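Local coordinates for protein acetolactate synthase, small subunit (Thermotoga maritima, PDB 2FGC) that belongs to the acetolactate synthase small subunits, a family of two-domain proteins in which an N-terminal ACT domain is joined to a second alpha/beta domain, at residues R44-A47 with N48-R52; V120-D123 with E124-E128; F130-V133 with E134-G138; G154-S157 with K158-F162. All blocks are in the same frame, centred on the assembly; numbering follows the deposited sequence.

Contact 1 stands alone in the ACT domain, on helix 42-51, with its centre about 29 Å or more from the centres of the others. Contacts 2, 3 and 4 share the second domain: contact 2 leads from strand 110-121 into helix 126-135, contact 3 closes that helix, and contact 4 opens helix 156-165 and touches contact 3 through F162. Contacts 1, 2 and 3 lie at the surface, while contact 4 is partly buried. Contacts 1 and 2 each set an aliphatic carbon over a phenylalanine face; contact 3 combines a helix-ending motif with leucine-phenylalanine packing, and contact 4 is governed by backbone bonds and charged groups. Contacts 1, 2 and 4 also reach the second subunit.

Contact 1 of 4, residues R44-A47 with N48-R52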
loop_
_atom_site.group_PDB
_atom_site.type_symbol
_atom_site.label_atom_id
_atom_site.label_comp_id
_atom_site.label_asym_id
_atom_site.label_seq_id
_atom_site.Cartn_x
_atom_site.Cartn_y
_atom_site.Cartn_z
ATOM N N ARG A 44 -5.049 12.387 10.134
ATOM C CA ARG A 44 -5.027 12.612 11.579
ATOM C C ARG A 44 -6.401 12.313 12.199
ATOM O O ARG A 44 -6.477 11.601 13.217
ATOM C CB ARG A 44 -4.536 14.020 11.929
ATOM C CG ARG A 44 -4.451 14.261 13.400
ATOM C CD ARG A 44 -4.289 15.724 13.665
ATOM N NE ARG A 44 -5.206 16.193 14.693
ATOM C CZ ARG A 44 -6.498 16.458 14.485
ATOM N NH1 ARG A 44 -7.050 16.297 13.281
ATOM N NH2 ARG A 44 -7.244 16.892 15.496
ATOM N N LYS A 45 -7.463 12.822 11.550
ATOM C CA LYS A 45 -8.846 12.719 12.032
ATOM C C LYS A 45 -9.412 11.295 12.056
ATOM O O LYS A 45 -9.982 10.845 13.057
ATOM C CB LYS A 45 -9.750 13.622 11.200
ATOM C CG LYS A 45 -9.818 15.012 11.703
ATOM C CD LYS A 45 -10.934 15.775 11.020
ATOM C CE LYS A 45 -11.310 17.011 11.842
ATOM N NZ LYS A 45 -12.268 17.899 11.102
ATOM N N VAL A 46 -9.248 10.578 10.952
ATOM C CA VAL A 46 -9.759 9.210 10.883
ATOM C C VAL A 46 -8.996 8.227 11.798
ATOM O O VAL A 46 -9.608 7.288 12.333
ATOM C CB VAL A 46 -9.893 8.715 9.430
ATOM C CG1 VAL A 46 -8.808 9.324 8.556
ATOM C CG2 VAL A 46 -9.885 7.183 9.369
ATOM N N ALA A 47 -7.687 8.455 11.980
ATOM C CA ALA A 47 -6.891 7.721 12.980
ATOM C C ALA A 47 -7.422 7.984 14.397
ATOM O O ALA A 47 -7.524 7.049 15.212
ATOM C CB ALA A 47 -5.405 8.123 12.901
ATOM N N ASN A 48 -7.749 9.247 14.690
ATOM C CA ASN A 48 -8.272 9.607 16.010
ATOM C C ASN A 48 -9.580 8.877 16.327
ATOM O O ASN A 48 -9.695 8.215 17.372
ATOM C CB ASN A 48 -8.428 11.130 16.168
ATOM C CG ASN A 48 -7.198 11.801 16.796
ATOM O OD1 ASN A 48 -6.495 12.577 16.136
ATOM N ND2 ASN A 48 -6.942 11.507 18.078
ATOM N N LEU A 49 -10.533 8.977 15.394
ATOM C CA LEU A 49 -11.863 8.358 15.503
ATOM C C LEU A 49 -11.795 6.859 15.689
ATOM O O LEU A 49 -12.628 6.265 16.364
ATOM C CB LEU A 49 -12.696 8.630 14.239
ATOM C CG LEU A 49 -14.035 7.877 14.114
ATOM C CD1 LEU A 49 -15.105 8.375 15.119
ATOM C CD2 LEU A 49 -14.524 7.977 12.703
ATOM N N PHE A 50 -10.816 6.239 15.061
ATOM C CA PHE A 50 -10.712 4.800 15.143
ATOM C C PHE A 50 -10.036 4.336 16.408
ATOM O O PHE A 50 -10.443 3.329 16.990
ATOM C CB PHE A 50 -10.056 4.256 13.891
ATOM C CG PHE A 50 -10.971 4.280 12.718
ATOM C CD1 PHE A 50 -12.095 5.123 12.724
ATOM C CD2 PHE A 50 -10.745 3.469 11.621
ATOM C CE1 PHE A 50 -12.973 5.160 11.656
ATOM C CE2 PHE A 50 -11.618 3.500 10.538
ATOM C CZ PHE A 50 -12.731 4.352 10.555
ATOM N N ALA A 51 -9.028 5.093 16.839
ATOM C CA ALA A 51 -8.352 4.830 18.100
ATOM C C ALA A 51 -9.287 5.055 19.299
ATOM O O ALA A 51 -9.441 4.153 20.133
ATOM C CB ALA A 51 -7.085 5.659 18.212
ATOM N N ARG A 52 -9.931 6.229 19.358
ATOM C CA ARG A 52 -10.876 6.569 20.446
ATOM C C ARG A 52 -12.298 6.034 20.188
ATOM O O ARG A 52 -13.299 6.717 20.476
ATOM C CB ARG A 52 -10.896 8.087 20.734
#
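V46 and F50, one helical turn apart, meet methyl to ring. CG2 of V46 stands over the middle of the F50 ring face, 4.2 Å from the centroid and 9° off the ring normal, a CH-pi contact centred on the ring face. The methyl gets there because CG2 lies opposite the V46 backbone N and so leans forward along the helix, while F50 CG sits beside its own backbone N and turns the ring back to receive it. The root of the ring is close to the V46 carbonyl, with F50 CG 3.3 Å from V46 O, and L49 CG lies at the ring's edge, in its plane. Round the helix, R44 and N48 run at a slant to each other, their guanidinium and amide planes 58° apart. Backbone bonds carry the turn beneath: L49 N to K45 O (3.0 Å) and A51 N to A47 O (3.0 Å) frame the F50 N to V46 O bond at 3.2 Å. F50 also meets F55 edge-to-face. On the other flank, R44, A47, N48 and A51 pack on the same helix of the second subunit, N48 against its own counterpart. This is the first helix of the beta-alpha-beta-beta-alpha-beta ACT fold, one flank serving its domain and another the dimer.

Contact 2 of 4, residues V120-D123 with E124-E128; sequences VRFD and EDKQE
The F122 ring takes the K126 side chain over one face: K126 CG lies 3.8 Å from the ring centroid, 15° off the normal and displaced toward the rim, a CH-pi contact. The lysine chain crosses the phenylalanine at about a right angle and stays extended beyond CG, so that CE passes 4.0 Å from F122 CD2. Beyond the far end of the ring, F122 CZ touches CZ of F130, which lies one turn beyond K126 on the helix. The second flat group is the D125 carboxylate. Its OD1 accepts the backbone N-H of D123 in a short, straight bond, 2.7 Å with an angle of 171° at the hydrogen, met from above the carboxylate plane. D125 holds the N-cap position, yet its side chain reaches back to the loop and makes no capping bond. E124, at positive phi, turns the chain between them. The D123 and E124 carboxylate planes are 20° apart; D123 OD1 and E124 OE1 stay 5.2 Å apart, and D123 OD2 has a salt bridge to K169. The turn thus carries strand 110-121 into helix 126-135, with F122 resting on A148 of strand 147-154 and D125 against P167 and Q170, in the loop after helix 156-165.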
loop_
_atom_site.group_PDB
_atom_site.type_symbol
_atom_site.label_atom_id
_atom_site.label_comp_id
_atom_site.label_asym_id
_atom_site.label_seq_id
_atom_site.Cartn_x
_atom_site.Cartn_y
_atom_site.Cartn_z
ATOM N N VAL A 120 17.046 -9.096 -0.394
ATOM C CA VAL A 120 17.665 -10.345 0.063
ATOM C C VAL A 120 19.125 -10.365 -0.303
ATOM O O VAL A 120 19.463 -10.019 -1.394
ATOM C CB VAL A 120 17.021 -11.630 -0.513
ATOM C CG1 VAL A 120 15.656 -11.782 -0.046
ATOM C CG2 VAL A 120 16.937 -11.567 -1.987
ATOM N N ARG A 121 19.989 -10.750 0.627
ATOM C CA ARG A 121 21.434 -10.953 0.369
ATOM C C ARG A 121 21.659 -12.394 -0.160
ATOM O O ARG A 121 21.020 -13.322 0.331
ATOM C CB ARG A 121 22.182 -10.796 1.689
ATOM C CG ARG A 121 23.717 -10.728 1.558
ATOM C CD ARG A 121 24.378 -10.551 2.927
ATOM N N PHE A 122 22.536 -12.583 -1.155
ATOM C CA PHE A 122 22.864 -13.929 -1.662
ATOM C C PHE A 122 23.845 -14.632 -0.701
ATOM O O PHE A 122 24.700 -14.000 -0.073
ATOM C CB PHE A 122 23.501 -13.887 -3.071
ATOM C CG PHE A 122 22.652 -13.206 -4.136
ATOM C CD1 PHE A 122 21.289 -13.493 -4.271
ATOM C CD2 PHE A 122 23.237 -12.291 -5.017
ATOM C CE1 PHE A 122 20.495 -12.862 -5.280
ATOM C CE2 PHE A 122 22.470 -11.646 -6.025
ATOM C CZ PHE A 122 21.097 -11.934 -6.149
ATOM N N ASP A 123 23.745 -15.946 -0.598
ATOM C CA ASP A 123 24.796 -16.687 0.081
ATOM C C ASP A 123 24.969 -18.034 -0.635
ATOM O O ASP A 123 24.493 -19.100 -0.181
ATOM C CB ASP A 123 24.479 -16.805 1.578
ATOM C CG ASP A 123 25.490 -17.676 2.334
ATOM O OD1 ASP A 123 26.700 -17.700 1.966
ATOM O OD2 ASP A 123 25.064 -18.343 3.309
ATOM N N GLU A 124 25.622 -17.987 -1.789
ATOM C CA GLU A 124 25.771 -19.210 -2.589
ATOM C C GLU A 124 24.408 -19.741 -3.037
ATOM O O GLU A 124 24.250 -20.937 -3.241
ATOM C CB GLU A 124 26.454 -20.353 -1.780
ATOM C CG GLU A 124 27.688 -20.011 -0.925
ATOM C CD GLU A 124 28.947 -19.872 -1.744
ATOM O OE1 GLU A 124 29.048 -18.880 -2.504
ATOM O OE2 GLU A 124 29.833 -20.757 -1.620
ATOM N N ASP A 125 23.403 -18.883 -3.151
ATOM C CA ASP A 125 22.071 -19.408 -3.458
ATOM C C ASP A 125 21.277 -18.534 -4.385
ATOM O O ASP A 125 20.065 -18.563 -4.383
ATOM C CB ASP A 125 21.283 -19.752 -2.189
ATOM C CG ASP A 125 21.111 -18.555 -1.242
ATOM O OD1 ASP A 125 21.680 -17.437 -1.491
ATOM O OD2 ASP A 125 20.394 -18.755 -0.218
ATOM N N LYS A 126 21.985 -17.750 -5.172
ATOM C CA LYS A 126 21.377 -16.978 -6.258
ATOM C C LYS A 126 20.280 -17.801 -6.951
ATOM O O LYS A 126 19.218 -17.314 -7.254
ATOM C CB LYS A 126 22.446 -16.649 -7.328
ATOM C CG LYS A 126 23.389 -15.617 -6.913
ATOM C CD LYS A 126 24.256 -15.171 -8.025
ATOM C CE LYS A 126 25.473 -14.548 -7.392
ATOM N NZ LYS A 126 26.536 -14.371 -8.409
ATOM N N GLN A 127 20.574 -19.064 -7.183
ATOM C CA GLN A 127 19.781 -19.841 -8.103
ATOM C C GLN A 127 18.509 -20.292 -7.428
ATOM O O GLN A 127 17.453 -20.285 -8.035
ATOM C CB GLN A 127 20.569 -21.033 -8.620
ATOM C CG GLN A 127 21.741 -20.664 -9.490
ATOM C CD GLN A 127 22.500 -21.885 -9.994
ATOM O OE1 GLN A 127 23.269 -22.504 -9.255
ATOM N NE2 GLN A 127 22.291 -22.231 -11.263
ATOM N N GLU A 128 18.603 -20.669 -6.162
ATOM C CA GLU A 128 17.388 -21.028 -5.411
ATOM C C GLU A 128 16.475 -19.817 -5.305
ATOM O O GLU A 128 15.286 -19.933 -5.527
ATOM C CB GLU A 128 17.698 -21.587 -4.019
ATOM C CG GLU A 128 18.208 -23.026 -4.022
ATOM C CD GLU A 128 19.558 -23.170 -4.728
ATOM O OE1 GLU A 128 20.457 -22.305 -4.534
ATOM O OE2 GLU A 128 19.712 -24.157 -5.491
#

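Contact 3 of 4, residues F130-V133 with E134-G138; sequences FQLV and EIFRG
V133 and G138 are tied across the helix end by a bond that spans five residues instead of four: G138 N donates to V133 O at 2.9 Å, with 143° at the hydrogen. R137 makes this possible. Its backbone takes positive phi (55°), reversing the chain so that G138 comes back under the last turn, while R137 N bonds to E134 O at 3.0 Å. With no side chain of its own, G138 lies against V133, whose CG1 is 3.5 Å from G138 O. Before this point the bonds are ordinary: E134 N to F130 O, I135 N to Q131 O and F136 N to L132 O. The main side-chain pair is L132 with F136. The two lie side by side and point the same way, and the leucine touches by one branch alone, CD1, 3.7 Å from F136 CE1. L132 CG is turned opposite its backbone N (chi1 -174°), and the bend at chi2 then points CD1, not CD2, toward the F136 ring. L132 O lies at the edge of the ring, near its plane, with F136 CD1 3.4 Å away, so the leucine meets the phenylalanine through both its carbonyl and its methyl. On the outer side, the E134 chain starts out past F130 O, its CG only 3.2 Å from that oxygen. Inward, V133 packs on I150 of strand 147-154, and F136 meets F162 edge-to-face. The arrangement is a Schellman motif, with R137 as the C-prime residue, ending helix 126-135 just before strand 139-143.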
loop_
_atom_site.group_PDB
_atom_site.type_symbol
_atom_site.label_atom_id
_atom_site.label_comp_id
_atom_site.label_asym_id
_atom_site.label_seq_id
_atom_site.Cartn_x
_atom_site.Cartn_y
_atom_site.Cartn_z
ATOM N N PHE A 130 16.361 -17.109 -7.334
ATOM C CA PHE A 130 15.762 -16.712 -8.607
ATOM C C PHE A 130 14.656 -17.665 -9.044
ATOM O O PHE A 130 13.661 -17.265 -9.633
ATOM C CB PHE A 130 16.802 -16.599 -9.722
ATOM C CG PHE A 130 17.788 -15.487 -9.516
ATOM C CD1 PHE A 130 17.389 -14.276 -8.968
ATOM C CD2 PHE A 130 19.116 -15.643 -9.891
ATOM C CE1 PHE A 130 18.303 -13.245 -8.764
ATOM C CE2 PHE A 130 20.038 -14.597 -9.705
ATOM C CZ PHE A 130 19.621 -13.406 -9.134
ATOM N N GLN A 131 14.867 -18.939 -8.774
ATOM C CA GLN A 131 13.860 -19.945 -8.992
ATOM C C GLN A 131 12.583 -19.677 -8.256
ATOM O O GLN A 131 11.502 -19.821 -8.816
ATOM C CB GLN A 131 14.388 -21.241 -8.499
ATOM C CG GLN A 131 15.241 -21.793 -9.512
ATOM C CD GLN A 131 15.558 -23.197 -9.206
ATOM O OE1 GLN A 131 15.725 -23.573 -8.016
ATOM N NE2 GLN A 131 15.638 -24.023 -10.267
ATOM N N LEU A 132 12.740 -19.276 -6.998
ATOM C CA LEU A 132 11.620 -18.999 -6.142
ATOM C C LEU A 132 10.798 -17.793 -6.687
ATOM O O LEU A 132 9.545 -17.833 -6.764
ATOM C CB LEU A 132 12.126 -18.813 -4.708
ATOM C CG LEU A 132 10.964 -18.664 -3.740
ATOM C CD1 LEU A 132 10.284 -19.983 -3.542
ATOM C CD2 LEU A 132 11.403 -18.023 -2.377
ATOM N N VAL A 133 11.520 -16.740 -7.080
ATOM C CA VAL A 133 10.922 -15.556 -7.668
ATOM C C VAL A 133 10.129 -15.958 -8.918
ATOM O O VAL A 133 8.994 -15.529 -9.064
ATOM C CB VAL A 133 12.002 -14.538 -8.014
ATOM C CG1 VAL A 133 11.473 -13.432 -8.944
ATOM C CG2 VAL A 133 12.598 -13.984 -6.730
ATOM N N GLU A 134 10.703 -16.796 -9.794
ATOM C CA GLU A 134 9.987 -17.274 -10.987
ATOM C C GLU A 134 8.716 -18.038 -10.639
ATOM O O GLU A 134 7.675 -17.755 -11.203
ATOM C CB GLU A 134 10.863 -18.176 -11.847
ATOM C CG GLU A 134 12.061 -17.480 -12.429
ATOM C CD GLU A 134 12.790 -18.308 -13.481
ATOM O OE1 GLU A 134 12.116 -19.188 -14.117
ATOM O OE2 GLU A 134 14.040 -18.066 -13.651
ATOM N N ILE A 135 8.810 -19.015 -9.726
ATOM C CA ILE A 135 7.634 -19.776 -9.267
ATOM C C ILE A 135 6.557 -18.843 -8.700
ATOM O O ILE A 135 5.375 -19.037 -8.935
ATOM C CB ILE A 135 8.011 -20.862 -8.197
ATOM C CG1 ILE A 135 8.796 -22.000 -8.857
ATOM C CG2 ILE A 135 6.764 -21.424 -7.505
ATOM C CD1 ILE A 135 9.745 -22.740 -7.911
ATOM N N PHE A 136 6.934 -17.821 -7.947
ATOM C CA PHE A 136 5.889 -16.932 -7.450
ATOM C C PHE A 136 5.521 -15.787 -8.393
ATOM O O PHE A 136 4.743 -14.951 -8.007
ATOM C CB PHE A 136 6.258 -16.369 -6.095
ATOM C CG PHE A 136 6.015 -17.332 -4.976
ATOM C CD1 PHE A 136 6.798 -18.491 -4.855
ATOM C CD2 PHE A 136 4.993 -17.122 -4.048
ATOM C CE1 PHE A 136 6.603 -19.443 -3.817
ATOM C CE2 PHE A 136 4.771 -18.089 -3.017
ATOM C CZ PHE A 136 5.602 -19.263 -2.915
ATOM N N ARG A 137 6.071 -15.758 -9.611
ATOM C CA ARG A 137 5.814 -14.669 -10.571
ATOM C C ARG A 137 6.147 -13.276 -9.981
ATOM O O ARG A 137 5.508 -12.270 -10.305
ATOM C CB ARG A 137 4.369 -14.727 -11.080
ATOM C CG ARG A 137 4.024 -16.076 -11.769
ATOM C CD ARG A 137 2.697 -15.981 -12.481
ATOM N NE ARG A 137 2.451 -17.207 -13.203
ATOM C CZ ARG A 137 1.871 -18.278 -12.667
ATOM N NH1 ARG A 137 1.437 -18.252 -11.403
ATOM N NH2 ARG A 137 1.712 -19.376 -13.402
ATOM N N GLY A 138 7.145 -13.239 -9.105
ATOM C CA GLY A 138 7.713 -11.973 -8.639
ATOM C C GLY A 138 8.641 -11.350 -9.677
ATOM O O GLY A 138 8.848 -11.925 -10.750
#

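Contact 4 of 4, residues G154-S157 with K158-F162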
loop_
_atom_site.group_PDB
_atom_site.type_symbol
_atom_site.label_atom_id
_atom_site.label_comp_id
_atom_site.label_asym_id
_atom_site.label_seq_id
_atom_site.Cartn_x
_atom_site.Cartn_y
_atom_site.Cartn_z
ATOM N N GLY A 154 0.228 -10.203 -4.570
ATOM C CA GLY A 154 -0.709 -11.378 -4.658
ATOM C C GLY A 154 -1.560 -11.338 -3.455
ATOM O O GLY A 154 -1.475 -10.392 -2.709
ATOM N N ALA A 155 -2.365 -12.364 -3.223
ATOM C CA ALA A 155 -3.038 -12.525 -1.939
ATOM C C ALA A 155 -2.035 -12.474 -0.762
ATOM O O ALA A 155 -0.848 -12.801 -0.901
ATOM C CB ALA A 155 -3.811 -13.851 -1.930
ATOM N N ARG A 156 -2.499 -12.086 0.405
ATOM C CA ARG A 156 -1.598 -11.982 1.549
ATOM C C ARG A 156 -0.902 -13.318 1.882
ATOM O O ARG A 156 0.296 -13.351 2.209
ATOM C CB ARG A 156 -2.288 -11.404 2.783
ATOM C CG ARG A 156 -1.466 -11.572 4.057
ATOM C CD ARG A 156 -2.013 -10.747 5.191
ATOM N NE ARG A 156 -1.642 -9.335 5.074
ATOM C CZ ARG A 156 -1.881 -8.405 5.995
ATOM N NH1 ARG A 156 -2.497 -8.739 7.145
ATOM N NH2 ARG A 156 -1.504 -7.136 5.757
ATOM N N SER A 157 -1.619 -14.425 1.763
ATOM C CA SER A 157 -0.981 -15.711 1.970
ATOM C C SER A 157 0.011 -16.117 0.850
ATOM O O SER A 157 0.837 -16.974 1.050
ATOM C CB SER A 157 -2.047 -16.792 2.216
ATOM O OG SER A 157 -2.823 -16.952 1.049
ATOM N N LYS A 158 -0.035 -15.516 -0.327
ATOM C CA LYS A 158 1.006 -15.827 -1.314
ATOM C C LYS A 158 2.280 -15.037 -0.940
ATOM O O LYS A 158 3.402 -15.573 -0.943
ATOM C CB LYS A 158 0.527 -15.513 -2.720
ATOM C CG LYS A 158 1.651 -15.585 -3.800
ATOM C CD LYS A 158 1.097 -15.473 -5.217
ATOM C CE LYS A 158 2.087 -14.842 -6.186
ATOM N NZ LYS A 158 1.680 -14.965 -7.627
ATOM N N VAL A 159 2.078 -13.775 -0.582
ATOM C CA VAL A 159 3.133 -12.880 -0.177
ATOM C C VAL A 159 3.847 -13.441 1.047
ATOM O O VAL A 159 5.073 -13.464 1.084
ATOM C CB VAL A 159 2.610 -11.423 0.018
ATOM C CG1 VAL A 159 3.741 -10.502 0.459
ATOM C CG2 VAL A 159 2.078 -10.875 -1.312
ATOM N N GLU A 160 3.101 -13.931 2.032
ATOM C CA GLU A 160 3.723 -14.423 3.237
ATOM C C GLU A 160 4.421 -15.752 3.037
ATOM O O GLU A 160 5.548 -15.965 3.509
ATOM C CB GLU A 160 2.705 -14.487 4.372
ATOM C CG GLU A 160 2.768 -13.209 5.187
ATOM C CD GLU A 160 1.489 -12.905 5.945
ATOM O OE1 GLU A 160 0.652 -13.829 6.102
ATOM O OE2 GLU A 160 1.324 -11.734 6.382
ATOM N N ALA A 161 3.766 -16.646 2.312
ATOM C CA ALA A 161 4.388 -17.919 1.942
ATOM C C ALA A 161 5.733 -17.641 1.250
ATOM O O ALA A 161 6.741 -18.301 1.511
ATOM C CB ALA A 161 3.462 -18.726 1.060
ATOM N N PHE A 162 5.761 -16.641 0.389
ATOM C CA PHE A 162 6.996 -16.299 -0.315
ATOM C C PHE A 162 8.112 -15.825 0.658
ATOM O O PHE A 162 9.229 -16.368 0.670
ATOM C CB PHE A 162 6.736 -15.231 -1.399
ATOM C CG PHE A 162 7.995 -14.803 -2.078
ATOM C CD1 PHE A 162 8.553 -15.591 -3.084
ATOM C CD2 PHE A 162 8.680 -13.694 -1.654
ATOM C CE1 PHE A 162 9.757 -15.237 -3.730
ATOM C CE2 PHE A 162 9.922 -13.329 -2.281
ATOM C CZ PHE A 162 10.445 -14.126 -3.340
#
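A155 O grips two backbone donors at once, V159 N at 3.1 Å and K158 N at 2.9 Å. The two bonds differ in quality: V159 N approaches nearly in line with the carbonyl and its hydrogen points straight at the oxygen (172°), whereas K158 N stands well above the carbonyl plane and bends to 135°. E160 N to R156 O, at 2.9 Å, continues the turn. Next come the charged groups. R156 and E160 run aslant, guanidinium and carboxylate planes 36° apart, and it is the aliphatic part of the arginine that touches, CG lying 3.6 Å from E160 OE2. R156 NE and E160 OE2 are 4.0 Å apart with no N-H aimed at the oxygen, so charge attraction is probably all they share; R156 NE has its salt bridge with E114, and E160 OE2 has one with R176. All this is the first turn of helix 156-165, the second helix of a beta-alpha-beta-beta-alpha-beta, ferredoxin-like domain, with A155 at the N-cap where strand 147-154 hands over. G154, which bonds through its backbone to E114 on strand 110-121, lies beside V159: one methyl, CG2, is 3.8 Å from G154 N, and it reaches back there because it sits beside the V159 backbone N. The extended K158 chain stands out across the helix axis toward F136 O, to which NZ makes a weak hydrogen bond. On the outer side A161 CB presses close to S157 O, at 3.2 Å, and both R156 and E160 pack against E64 of the second subunit.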